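PDB 5E3B: macrodomain protein, which probably removes ADP-ribose from ADP-ribosylated thymidine in DNA by hydrolysis, as a macrodomain protein. Local coordinates for residues 82-90 / 99-107. Numbering follows the deposited sequence. Where two conformers were deposited one is given.
Sequences DFGLGAVQF and VANMIGQHG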
# COMPACT_ATOMS: atom_id res chain seq x y z
N ASP A 82 10.63 -3.73 -13.58
CA ASP A 82 9.09 -3.84 -13.56
C ASP A 82 8.25 -2.61 -13.16
O ASP A 82 6.98 -2.62 -13.16
CB ASP A 82 8.54 -5.14 -12.84
CG ASP A 82 7.94 -4.93 -11.36
OD1 ASP A 82 8.49 -4.14 -10.56
OD2 ASP A 82 6.96 -5.67 -10.96
N PHE A 83 8.93 -1.50 -12.86
CA PHE A 83 8.19 -0.32 -12.43
C PHE A 83 7.13 0.07 -13.43
O PHE A 83 7.44 0.22 -14.64
CB PHE A 83 9.16 0.87 -12.23
CG PHE A 83 8.48 2.09 -11.68
CD1 PHE A 83 7.89 3.00 -12.56
CD2 PHE A 83 8.44 2.34 -10.33
CE1 PHE A 83 7.28 4.14 -12.06
CE2 PHE A 83 7.80 3.45 -9.81
CZ PHE A 83 7.20 4.35 -10.68
N GLY A 84 5.91 0.26 -12.96
CA GLY A 84 4.77 0.62 -13.75
C GLY A 84 3.49 0.46 -13.01
O GLY A 84 3.44 -0.16 -11.94
N LEU A 85 2.42 0.92 -13.61
CA LEU A 85 1.06 0.82 -13.03
C LEU A 85 0.69 -0.60 -12.72
O LEU A 85 0.91 -1.50 -13.59
CB LEU A 85 -0.00 1.50 -13.90
CG LEU A 85 0.03 3.06 -13.87
CD1 LEU A 85 -0.80 3.63 -15.03
CD2 LEU A 85 -0.49 3.64 -12.58
N GLY A 86 0.20 -0.81 -11.51
CA GLY A 86 -0.15 -2.17 -10.99
C GLY A 86 0.97 -2.99 -10.33
O GLY A 86 0.70 -3.94 -9.62
N ALA A 87 2.23 -2.56 -10.46
CA ALA A 87 3.34 -3.23 -9.83
C ALA A 87 3.45 -2.80 -8.36
O ALA A 87 2.93 -1.77 -7.96
CB ALA A 87 4.65 -2.99 -10.54
N VAL A 88 4.07 -3.69 -7.61
CA VAL A 88 4.23 -3.50 -6.18
C VAL A 88 5.64 -3.90 -5.79
O VAL A 88 6.17 -4.92 -6.25
CB VAL A 88 3.25 -4.32 -5.37
CG1 VAL A 88 3.43 -3.99 -3.88
CG2 VAL A 88 1.86 -4.05 -5.78
N GLN A 89 6.27 -3.09 -4.90
CA GLN A 89 7.62 -3.33 -4.38
C GLN A 89 7.47 -3.55 -2.91
O GLN A 89 6.77 -2.75 -2.26
CB GLN A 89 8.47 -2.10 -4.63
CG GLN A 89 9.76 -1.97 -3.89
CD GLN A 89 10.50 -0.71 -4.18
OE1 GLN A 89 10.02 0.40 -3.91
NE2 GLN A 89 11.65 -0.85 -4.77
N PHE A 90 8.05 -4.61 -2.34
CA PHE A 90 7.89 -4.95 -0.95
C PHE A 90 9.26 -4.64 -0.29
O PHE A 90 10.33 -5.09 -0.76
CB PHE A 90 7.51 -6.44 -0.73
CG PHE A 90 6.23 -6.78 -1.41
CD1 PHE A 90 5.01 -6.52 -0.81
CD2 PHE A 90 6.23 -7.36 -2.65
CE1 PHE A 90 3.83 -6.75 -1.47
CE2 PHE A 90 5.03 -7.68 -3.30
CZ PHE A 90 3.84 -7.42 -2.66
N VAL A 99 6.71 -2.82 4.10
CA VAL A 99 5.94 -1.78 3.36
C VAL A 99 5.79 -2.19 1.91
O VAL A 99 6.79 -2.50 1.22
CB VAL A 99 6.60 -0.40 3.50
CG1 VAL A 99 5.88 0.65 2.71
CG2 VAL A 99 6.65 -0.04 4.99
N ALA A 100 4.55 -2.09 1.39
CA ALA A 100 4.26 -2.41 0.02
C ALA A 100 3.96 -1.11 -0.70
O ALA A 100 2.94 -0.45 -0.46
CB ALA A 100 3.00 -3.34 -0.10
N ASN A 101 4.91 -0.67 -1.52
CA ASN A 101 4.74 0.49 -2.33
C ASN A 101 4.02 0.07 -3.65
O ASN A 101 4.59 -0.61 -4.50
CB ASN A 101 6.08 1.11 -2.73
CG ASN A 101 6.94 1.63 -1.58
OD1 ASN A 101 6.50 2.03 -0.52
ND2 ASN A 101 8.26 1.57 -1.82
N MET A 102 2.74 0.40 -3.72
CA MET A 102 1.84 -0.00 -4.82
C MET A 102 1.80 1.13 -5.85
O MET A 102 1.41 2.23 -5.49
CB MET A 102 0.43 -0.24 -4.37
CG MET A 102 0.32 -1.32 -3.31
SD MET A 102 -1.41 -1.78 -2.89
CE MET A 102 -1.91 -0.33 -2.06
N ILE A 103 2.07 0.84 -7.10
CA ILE A 103 1.97 1.91 -8.13
C ILE A 103 0.53 1.93 -8.60
O ILE A 103 0.15 1.13 -9.51
CB ILE A 103 2.98 1.68 -9.27
CG1 ILE A 103 4.43 1.53 -8.80
CG2 ILE A 103 2.84 2.87 -10.23
CD1 ILE A 103 4.92 2.60 -7.84
N GLY A 104 -0.25 2.80 -7.98
CA GLY A 104 -1.67 2.77 -8.20
C GLY A 104 -2.24 4.02 -8.74
O GLY A 104 -3.42 4.00 -9.15
N GLN A 105 -1.47 5.11 -8.72
CA GLN A 105 -1.96 6.45 -9.06
C GLN A 105 -1.22 6.91 -10.31
O GLN A 105 0.01 6.85 -10.39
CB GLN A 105 -1.73 7.40 -7.90
CG GLN A 105 -1.98 8.83 -8.25
CD GLN A 105 -1.55 9.71 -7.15
OE1 GLN A 105 -1.19 9.23 -6.07
NE2 GLN A 105 -1.45 10.99 -7.43
N HIS A 106 -1.99 7.29 -11.31
CA HIS A 106 -1.42 7.77 -12.56
C HIS A 106 -1.26 9.29 -12.54
O HIS A 106 -2.24 10.01 -12.37
CB HIS A 106 -2.31 7.40 -13.77
CG HIS A 106 -1.77 7.93 -15.06
ND1 HIS A 106 -0.52 7.63 -15.53
CD2 HIS A 106 -2.36 8.68 -16.03
CE1 HIS A 106 -0.32 8.20 -16.70
NE2 HIS A 106 -1.43 8.86 -17.02
N GLY A 107 -0.02 9.76 -12.70
CA GLY A 107 0.26 11.21 -12.49
C GLY A 107 0.18 11.69 -11.03
O GLY A 107 0.07 10.87 -10.12
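Ile-103 overlaps the loop that leads into strand 88-94: its CD1 lies 3.6 Å from CE2 of Phe-83, the two side chains crossing at about a right angle, while CB and CG2 rest against the carbonyl of Gly-84. With CG1 beside its own backbone N (chi1 -54°), the longer branch is carried to the Phe-83 ring and CG2 is left facing Leu-85, whose CD2 approaches it at 4.1 Å. Trp-74 of helix 66-76 touches Ile-103 and packs edge-to-face with Phe-83.

The backbone of Ile-103 is gripped from both ends. Its N-H runs almost straight to O of Ala-87 (2.9 Å), and its O receives N of Gly-86 at 2.8 Å, so the type II turn from Gly-84 to Ala-87 is tied to the neighbouring strand before regular pairing begins.

Farther along, Gln-89 and Asn-101 form a hydrogen-bonded antiparallel pair, and their side chains repeat the link on the face toward helix 66-76. ND2 of Asn-101 donates to OE1 of Gln-89 (3.0 Å); OE1 lies close to the Asn-101 amide plane, ND2 is tilted from the Gln-89 carbonyl plane, and the amides stand 67° apart. Asn-101 OD1 bonds His-44 and its ND2 also reaches O of Pro-67, which together fix the rotation of the amide.

On the opposite face, under helix 119-136, CG2 of Val-88 lies alongside CG of Met-102 at 4.0 Å. The other branch, CG1, sits over one face of the Phe-90 ring, offset toward its rim, and Ala-100 CB touches both Val-88 and Phe-90.

The Gln-89/Asn-101 amide bond and the Ile-103/Phe-83 contact toward helix 66-76, and apolar contacts toward helix 119-136, thus join the antiparallel hairpin 88-94/97-105, whose first strand forms an edge of the mixed six-stranded sheet in the alpha/beta/alpha macrodomain fold.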